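Transcriptional regulator (Enterococcus faecalis, PDB 3QFI) is of unconfirmed function but belongs to the LytR-CpsA-Psr family, named as a transcriptional regulator and built round a central mixed beta-sheet flanked by helices. Local coordinates at residues T58-I66 with D166-V177; D248-Q256 with E267-L276. One frame throughout, in Å; residues are numbered along the deposited sequence.

Contact 1 of 2, residues T58-I66 with D166-V177; sequences TMISLDRDI and DVGRQRRQREVV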
# COMPACT_ATOMS: atom_id res chain seq x y z
N THR A 58 1.95 -10.07 1.83
CA THR A 58 1.44 -9.24 2.90
C THR A 58 1.31 -7.80 2.45
O THR A 58 2.29 -7.15 2.08
CB THR A 58 2.41 -9.31 4.09
OG1 THR A 58 2.85 -10.66 4.26
CG2 THR A 58 1.74 -8.83 5.35
N MET A 59 0.07 -7.31 2.47
CA MET A 59 -0.26 -5.95 2.08
C MET A 59 -0.14 -5.10 3.34
O MET A 59 -0.34 -5.58 4.45
CB MET A 59 -1.69 -5.87 1.55
CG MET A 59 -1.94 -6.67 0.28
SD MET A 59 -3.68 -6.58 -0.25
CE MET A 59 -3.52 -5.77 -1.83
N ILE A 60 0.17 -3.83 3.15
CA ILE A 60 0.36 -2.94 4.27
C ILE A 60 -0.09 -1.54 3.89
O ILE A 60 0.54 -0.88 3.07
CB ILE A 60 1.86 -2.93 4.71
CG1 ILE A 60 2.01 -3.43 6.14
CG2 ILE A 60 2.42 -1.53 4.64
CD1 ILE A 60 1.39 -2.53 7.18
N SER A 61 -1.20 -1.12 4.46
CA SER A 61 -1.72 0.21 4.22
C SER A 61 -0.96 1.18 5.11
O SER A 61 -0.72 0.89 6.29
CB SER A 61 -3.19 0.28 4.61
OG SER A 61 -4.00 -0.51 3.76
N LEU A 62 -0.57 2.32 4.56
CA LEU A 62 0.12 3.34 5.35
C LEU A 62 -0.79 4.57 5.44
O LEU A 62 -1.12 5.19 4.43
CB LEU A 62 1.45 3.73 4.71
CG LEU A 62 2.48 2.60 4.70
CD1 LEU A 62 3.62 2.91 3.75
CD2 LEU A 62 2.99 2.39 6.12
N ASP A 63 -1.21 4.90 6.66
CA ASP A 63 -2.07 6.07 6.87
C ASP A 63 -1.27 7.33 6.52
O ASP A 63 -0.09 7.42 6.83
CB ASP A 63 -2.53 6.13 8.33
CG ASP A 63 -3.55 7.23 8.58
OD1 ASP A 63 -3.23 8.43 8.38
OD2 ASP A 63 -4.68 6.90 8.98
N ARG A 64 -1.92 8.29 5.88
CA ARG A 64 -1.28 9.53 5.47
C ARG A 64 -0.91 10.42 6.65
O ARG A 64 -0.03 11.28 6.55
CB ARG A 64 -2.18 10.30 4.50
CG ARG A 64 -3.49 10.83 5.12
CD ARG A 64 -4.37 11.56 4.09
NE ARG A 64 -4.84 10.64 3.05
CZ ARG A 64 -5.67 10.95 2.05
NH1 ARG A 64 -6.15 12.18 1.92
NH2 ARG A 64 -6.02 10.01 1.18
N ASP A 65 -1.58 10.24 7.77
CA ASP A 65 -1.30 11.07 8.93
C ASP A 65 -0.18 10.52 9.81
O ASP A 65 0.13 11.08 10.86
CB ASP A 65 -2.58 11.24 9.75
CG ASP A 65 -3.69 11.89 8.96
OD1 ASP A 65 -4.86 11.47 9.11
OD2 ASP A 65 -3.40 12.84 8.18
N ILE A 66 0.46 9.44 9.39
CA ILE A 66 1.52 8.90 10.20
C ILE A 66 2.70 9.86 10.31
O ILE A 66 3.15 10.45 9.30
CB ILE A 66 1.97 7.53 9.67
CG1 ILE A 66 0.78 6.56 9.76
CG2 ILE A 66 3.16 7.02 10.47
CD1 ILE A 66 1.09 5.12 9.41
N ASP A 166 -10.73 6.17 7.68
CA ASP A 166 -9.42 5.65 7.30
C ASP A 166 -9.34 4.14 7.27
O ASP A 166 -9.17 3.55 6.21
CB ASP A 166 -8.35 6.18 8.25
CG ASP A 166 -8.10 7.65 8.08
OD1 ASP A 166 -7.12 8.17 8.67
OD2 ASP A 166 -8.90 8.29 7.35
N VAL A 167 -9.43 3.52 8.44
CA VAL A 167 -9.35 2.06 8.55
C VAL A 167 -10.27 1.35 7.57
O VAL A 167 -9.89 0.34 6.98
CB VAL A 167 -9.69 1.58 9.98
CG1 VAL A 167 -8.56 1.93 10.93
CG2 VAL A 167 -11.00 2.20 10.44
N GLY A 168 -11.48 1.87 7.40
CA GLY A 168 -12.41 1.26 6.47
C GLY A 168 -11.92 1.46 5.05
O GLY A 168 -11.67 0.49 4.33
N ARG A 169 -11.76 2.72 4.65
CA ARG A 169 -11.27 3.03 3.32
C ARG A 169 -10.00 2.25 2.99
O ARG A 169 -9.86 1.75 1.88
CB ARG A 169 -11.03 4.53 3.20
CG ARG A 169 -10.28 4.93 1.96
CD ARG A 169 -10.34 6.43 1.79
NE ARG A 169 -9.27 6.90 0.93
CZ ARG A 169 -9.38 7.93 0.09
NH1 ARG A 169 -10.53 8.59 0.00
NH2 ARG A 169 -8.35 8.29 -0.65
N GLN A 170 -9.09 2.15 3.95
CA GLN A 170 -7.83 1.42 3.77
C GLN A 170 -8.12 -0.07 3.52
O GLN A 170 -7.55 -0.68 2.61
CB GLN A 170 -6.91 1.58 5.01
CG GLN A 170 -6.26 2.99 5.17
CD GLN A 170 -5.51 3.18 6.51
OE1 GLN A 170 -4.61 2.40 6.86
NE2 GLN A 170 -5.87 4.23 7.25
N ARG A 171 -9.03 -0.64 4.30
CA ARG A 171 -9.39 -2.04 4.15
C ARG A 171 -9.99 -2.25 2.75
O ARG A 171 -9.67 -3.22 2.08
CB ARG A 171 -10.38 -2.44 5.25
CG ARG A 171 -11.22 -3.70 5.00
CD ARG A 171 -10.41 -5.00 4.98
NE ARG A 171 -9.61 -5.17 3.76
CZ ARG A 171 -8.90 -6.26 3.48
NH1 ARG A 171 -8.20 -6.33 2.35
NH2 ARG A 171 -8.89 -7.29 4.33
N ARG A 172 -10.85 -1.33 2.30
CA ARG A 172 -11.45 -1.44 0.98
C ARG A 172 -10.42 -1.28 -0.15
O ARG A 172 -10.53 -1.92 -1.19
CB ARG A 172 -12.56 -0.39 0.80
CG ARG A 172 -13.93 -0.85 1.25
CD ARG A 172 -15.03 0.18 0.99
NE ARG A 172 -15.05 1.31 1.93
CZ ARG A 172 -14.47 2.49 1.72
NH1 ARG A 172 -13.81 2.72 0.59
NH2 ARG A 172 -14.60 3.47 2.61
N GLN A 173 -9.43 -0.42 0.05
CA GLN A 173 -8.41 -0.23 -0.97
C GLN A 173 -7.57 -1.49 -1.11
O GLN A 173 -7.14 -1.84 -2.21
CB GLN A 173 -7.53 0.96 -0.64
CG GLN A 173 -8.24 2.28 -0.86
CD GLN A 173 -7.43 3.47 -0.40
OE1 GLN A 173 -7.86 4.62 -0.57
NE2 GLN A 173 -6.26 3.22 0.18
N ARG A 174 -7.36 -2.19 0.01
CA ARG A 174 -6.58 -3.42 -0.01
C ARG A 174 -7.38 -4.56 -0.64
O ARG A 174 -6.81 -5.47 -1.25
CB ARG A 174 -6.14 -3.84 1.40
CG ARG A 174 -5.30 -2.83 2.15
CD ARG A 174 -4.57 -3.46 3.35
NE ARG A 174 -5.44 -4.09 4.36
CZ ARG A 174 -6.03 -3.45 5.37
NH1 ARG A 174 -5.87 -2.14 5.54
NH2 ARG A 174 -6.74 -4.14 6.26
N GLU A 175 -8.70 -4.51 -0.50
CA GLU A 175 -9.54 -5.55 -1.06
C GLU A 175 -9.50 -5.42 -2.58
O GLU A 175 -9.36 -6.42 -3.29
CB GLU A 175 -10.97 -5.42 -0.53
CG GLU A 175 -11.82 -6.65 -0.80
CD GLU A 175 -13.27 -6.49 -0.35
OE1 GLU A 175 -14.03 -7.48 -0.48
OE2 GLU A 175 -13.64 -5.39 0.12
N VAL A 176 -9.61 -4.19 -3.07
CA VAL A 176 -9.57 -3.91 -4.50
C VAL A 176 -8.25 -4.41 -5.10
O VAL A 176 -8.26 -5.21 -6.03
CB VAL A 176 -9.75 -2.39 -4.77
CG1 VAL A 176 -9.46 -2.05 -6.23
CG2 VAL A 176 -11.16 -1.98 -4.41
N VAL A 177 -7.13 -3.93 -4.57
CA VAL A 177 -5.83 -4.35 -5.09
C VAL A 177 -5.65 -5.86 -4.97
O VAL A 177 -4.97 -6.48 -5.79
CB VAL A 177 -4.67 -3.66 -4.33
CG1 VAL A 177 -3.32 -4.26 -4.75
CG2 VAL A 177 -4.68 -2.16 -4.62
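Ser61 and Arg174 make the hydrogen bond that joins strand 56-62 to helix 166-184. Arg174 NH1 donates to Ser61 OG at 3.1 Å, nearly straight (173°), and the oxygen lies at the edge of the guanidinium, almost in its plane. A bend at chi3 (-59°) folds the guanidinium back toward its own helix and brings NH1 round to the Ser61 hydroxyl, which CD also borders. Met59 and Arg174 run past each other in opposite directions, with the Met59 sulfur 4.0 Å from Arg174 CB; Met59 CE meets Val177 CG1 at 3.3 Å. This half is the compact one, its strand residues buried. Gln170 closes it, OE1 of its extended chain lying 3.4 Å from Ser61 CB.

Toward the helix start the contact becomes polar and looser. Asp63 OD2 comes within 2.8 Å of Asp166 OD1, the two side chains crossing at about a right angle. Asp63 OD1 also accepts from the backbone N of Asp65 in an Asx turn. On the more open side the partly exposed Arg64 and Arg169 guanidinium groups come together near Arg159, their planes almost perpendicular, while Asp65 makes a salt bridge to Lys78. Strand and helix axes approach to 9.0 Å at 143°, the roughly antiparallel packing of a helix on an alpha/beta sheet; the aspartates and arginines gathered here are consistent with the charged, arginine-lined pocket of LytR-CpsA-Psr proteins.

Contact 2 of 2, residues D248-Q256 with E267-L276; sequences DPNSLYKTQ and EHASEREKDL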
# COMPACT_ATOMS: atom_id res chain seq x y z
N ASP A 248 2.68 3.32 17.70
CA ASP A 248 3.15 2.68 18.91
C ASP A 248 4.47 2.05 18.50
O ASP A 248 4.52 1.25 17.58
CB ASP A 248 2.17 1.61 19.40
CG ASP A 248 2.68 0.92 20.64
OD1 ASP A 248 3.71 0.21 20.53
OD2 ASP A 248 2.07 1.08 21.73
N PRO A 249 5.55 2.41 19.17
CA PRO A 249 6.87 1.87 18.83
C PRO A 249 7.02 0.35 18.92
O PRO A 249 7.62 -0.27 18.04
CB PRO A 249 7.79 2.61 19.79
CG PRO A 249 6.93 2.77 21.01
CD PRO A 249 5.62 3.23 20.40
N ASN A 250 6.45 -0.25 19.96
CA ASN A 250 6.57 -1.66 20.18
C ASN A 250 5.68 -2.45 19.13
O ASN A 250 6.04 -3.49 18.61
CB ASN A 250 6.51 -1.95 21.74
CG ASN A 250 5.71 -3.17 22.07
OD1 ASN A 250 4.57 -3.37 21.52
ND2 ASN A 250 6.27 -4.05 22.94
N SER A 251 4.55 -1.86 18.75
CA SER A 251 3.74 -2.50 17.71
C SER A 251 4.46 -2.31 16.37
O SER A 251 4.36 -3.16 15.48
CB SER A 251 2.35 -1.87 17.62
OG SER A 251 1.74 -2.22 16.39
N LEU A 252 5.19 -1.20 16.25
CA LEU A 252 5.97 -0.85 15.05
C LEU A 252 7.09 -1.86 14.83
O LEU A 252 7.30 -2.35 13.72
CB LEU A 252 6.60 0.54 15.17
CG LEU A 252 6.88 1.36 13.89
CD1 LEU A 252 7.97 2.40 14.13
CD2 LEU A 252 7.29 0.44 12.76
N TYR A 253 7.84 -2.14 15.90
CA TYR A 253 8.95 -3.08 15.79
C TYR A 253 8.46 -4.44 15.34
O TYR A 253 9.03 -5.05 14.45
CB TYR A 253 9.70 -3.23 17.12
CG TYR A 253 10.92 -4.15 17.03
CD1 TYR A 253 11.87 -3.98 16.01
CD2 TYR A 253 11.12 -5.19 17.93
CE1 TYR A 253 12.97 -4.81 15.90
CE2 TYR A 253 12.23 -6.03 17.83
CZ TYR A 253 13.14 -5.84 16.81
OH TYR A 253 14.23 -6.68 16.67
N LYS A 254 7.38 -4.91 15.96
CA LYS A 254 6.83 -6.21 15.61
C LYS A 254 6.49 -6.23 14.11
O LYS A 254 6.82 -7.17 13.39
CB LYS A 254 5.58 -6.48 16.46
CG LYS A 254 4.87 -7.78 16.12
CD LYS A 254 3.53 -7.88 16.82
CE LYS A 254 2.74 -9.02 16.25
NZ LYS A 254 2.53 -8.85 14.77
N THR A 255 5.83 -5.18 13.64
CA THR A 255 5.48 -5.08 12.23
C THR A 255 6.72 -5.13 11.34
O THR A 255 6.74 -5.81 10.32
CB THR A 255 4.78 -3.78 11.93
OG1 THR A 255 3.63 -3.66 12.76
CG2 THR A 255 4.37 -3.72 10.46
N GLN A 256 7.75 -4.38 11.73
CA GLN A 256 9.01 -4.33 11.00
C GLN A 256 9.68 -5.68 10.92
O GLN A 256 10.15 -6.09 9.87
CB GLN A 256 9.99 -3.35 11.65
CG GLN A 256 9.71 -1.90 11.36
CD GLN A 256 10.42 -0.99 12.31
OE1 GLN A 256 10.48 0.21 12.10
NE2 GLN A 256 10.97 -1.57 13.37
N GLU A 267 16.04 -10.27 12.21
CA GLU A 267 15.56 -9.26 13.13
C GLU A 267 16.58 -8.12 13.26
O GLU A 267 17.79 -8.36 13.26
CB GLU A 267 15.32 -9.90 14.49
CG GLU A 267 14.50 -9.03 15.40
CD GLU A 267 14.35 -9.60 16.79
OE1 GLU A 267 13.79 -10.72 16.92
OE2 GLU A 267 14.80 -8.94 17.76
N HIS A 268 16.10 -6.89 13.35
CA HIS A 268 16.97 -5.73 13.47
C HIS A 268 16.75 -5.04 14.81
O HIS A 268 16.28 -3.91 14.85
CB HIS A 268 16.70 -4.74 12.35
CG HIS A 268 17.80 -3.74 12.17
ND1 HIS A 268 17.71 -2.69 11.28
CD2 HIS A 268 19.03 -3.67 12.71
CE1 HIS A 268 18.84 -2.01 11.29
NE2 HIS A 268 19.66 -2.59 12.15
N ALA A 269 17.10 -5.73 15.89
CA ALA A 269 16.94 -5.22 17.25
C ALA A 269 17.32 -3.76 17.45
O ALA A 269 16.79 -3.08 18.33
CB ALA A 269 17.72 -6.09 18.22
N SER A 270 18.25 -3.29 16.64
CA SER A 270 18.70 -1.91 16.72
C SER A 270 17.57 -0.96 16.34
O SER A 270 17.54 0.19 16.77
CB SER A 270 19.90 -1.72 15.79
OG SER A 270 20.34 -0.38 15.79
N GLU A 271 16.62 -1.46 15.56
CA GLU A 271 15.51 -0.62 15.11
C GLU A 271 14.47 -0.41 16.21
O GLU A 271 13.69 0.54 16.19
CB GLU A 271 14.83 -1.24 13.88
CG GLU A 271 14.07 -0.24 13.03
CD GLU A 271 15.00 0.73 12.32
OE1 GLU A 271 16.22 0.47 12.29
OE2 GLU A 271 14.50 1.73 11.77
N ARG A 272 14.47 -1.31 17.16
CA ARG A 272 13.56 -1.20 18.27
C ARG A 272 13.95 0.04 19.10
O ARG A 272 13.09 0.81 19.52
CB ARG A 272 13.63 -2.50 19.07
CG ARG A 272 13.23 -2.41 20.50
CD ARG A 272 11.77 -2.67 20.67
NE ARG A 272 11.51 -3.23 21.99
CZ ARG A 272 11.99 -4.39 22.42
NH1 ARG A 272 12.76 -5.14 21.64
NH2 ARG A 272 11.69 -4.81 23.65
N GLU A 273 15.24 0.25 19.30
CA GLU A 273 15.65 1.41 20.08
C GLU A 273 15.30 2.70 19.32
O GLU A 273 14.95 3.72 19.92
CB GLU A 273 17.15 1.36 20.37
CG GLU A 273 17.69 -0.05 20.50
CD GLU A 273 17.06 -0.83 21.64
OE1 GLU A 273 16.34 -0.21 22.45
OE2 GLU A 273 17.30 -2.06 21.73
N LYS A 274 15.39 2.65 17.99
CA LYS A 274 15.05 3.83 17.19
C LYS A 274 13.54 4.10 17.25
O LYS A 274 13.13 5.23 17.49
CB LYS A 274 15.51 3.61 15.75
CG LYS A 274 15.01 4.63 14.76
CD LYS A 274 15.67 4.38 13.41
CE LYS A 274 15.02 5.21 12.31
NZ LYS A 274 13.69 4.66 11.88
N ASP A 275 12.71 3.08 17.07
CA ASP A 275 11.26 3.27 17.13
C ASP A 275 10.81 3.91 18.44
O ASP A 275 9.93 4.77 18.45
CB ASP A 275 10.53 1.95 16.99
CG ASP A 275 10.97 1.18 15.79
OD1 ASP A 275 11.44 1.82 14.82
OD2 ASP A 275 10.84 -0.07 15.81
N LEU A 276 11.40 3.45 19.53
CA LEU A 276 11.07 3.95 20.86
C LEU A 276 11.51 5.41 21.02
O LEU A 276 10.74 6.25 21.50
CB LEU A 276 11.74 3.05 21.91
CG LEU A 276 11.63 3.41 23.40
CD1 LEU A 276 10.17 3.40 23.82
CD2 LEU A 276 12.42 2.40 24.22
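The Tyr253 ring carries Arg272 on one face: Arg272 CB stands over its centre, 3.7 Å from the centroid and 7° off the normal, a CH-pi contact. At the ring edge lie the Gln256 amide and, near the hydroxyl, the Glu267 carboxylate, whose plane is nearly perpendicular to the ring. The Arg272 guanidinium is tilted modestly from the ring and follows it obliquely, NH1 being 3.9 Å from Tyr253 CE2. This is an antiparallel helical hairpin, helix 249-256 against helix 269-276, with axes 8.6 Å apart at 150°.

Tyr253 CG is anti to the backbone N (chi1 -177°), which sends the ring across the neighbouring helix toward Glu267. Tyr253 OH donates to Glu267 OE2, although crowding in the model makes that position less sure. Beside the ring, Asp275 is a knob in the hole formed by Pro249, Leu252, Tyr253 and Gln256. Its carboxylate is buried there against a Leu252 methyl, and the Gln256 amide comes from the opposite direction, its plane well turned from that of the carboxylate. At the far end Pro249 CG meets Leu276 CD1 at 4.3 Å. His268, at the opposite end, is hydrogen-bonded to Asp100.

Asp248 is the N-cap of the first helix, its OD1 accepting from Ser251 N at 2.9 Å. The O of Ser251 is gripped twice from one turn on, by Thr255 N and, from the opposite face of the carbonyl plane, by Thr255 OG1 at 2.9 Å.

Overall arrangement
Contact 1 lies about 6 Å from the centre of the chain and contact 2 about 20 Å from it, measured from their centres. The nearest atoms of the two come to about 5 Å without touching. They follow in series along the chain, contact 1 closing before contact 2 opens. Strand 243-247 joins the two: Asp63, Asp65 and Ile66 pack on its residues, and it runs directly into Asp248 and the helical hairpin. Leu232 is touched by Leu62 of contact 1 and by Thr255 of contact 2. The probable charged pocket lies at contact 1; the hairpin of contact 2 stands away from it, its centre about 21 Å from that of contact 1.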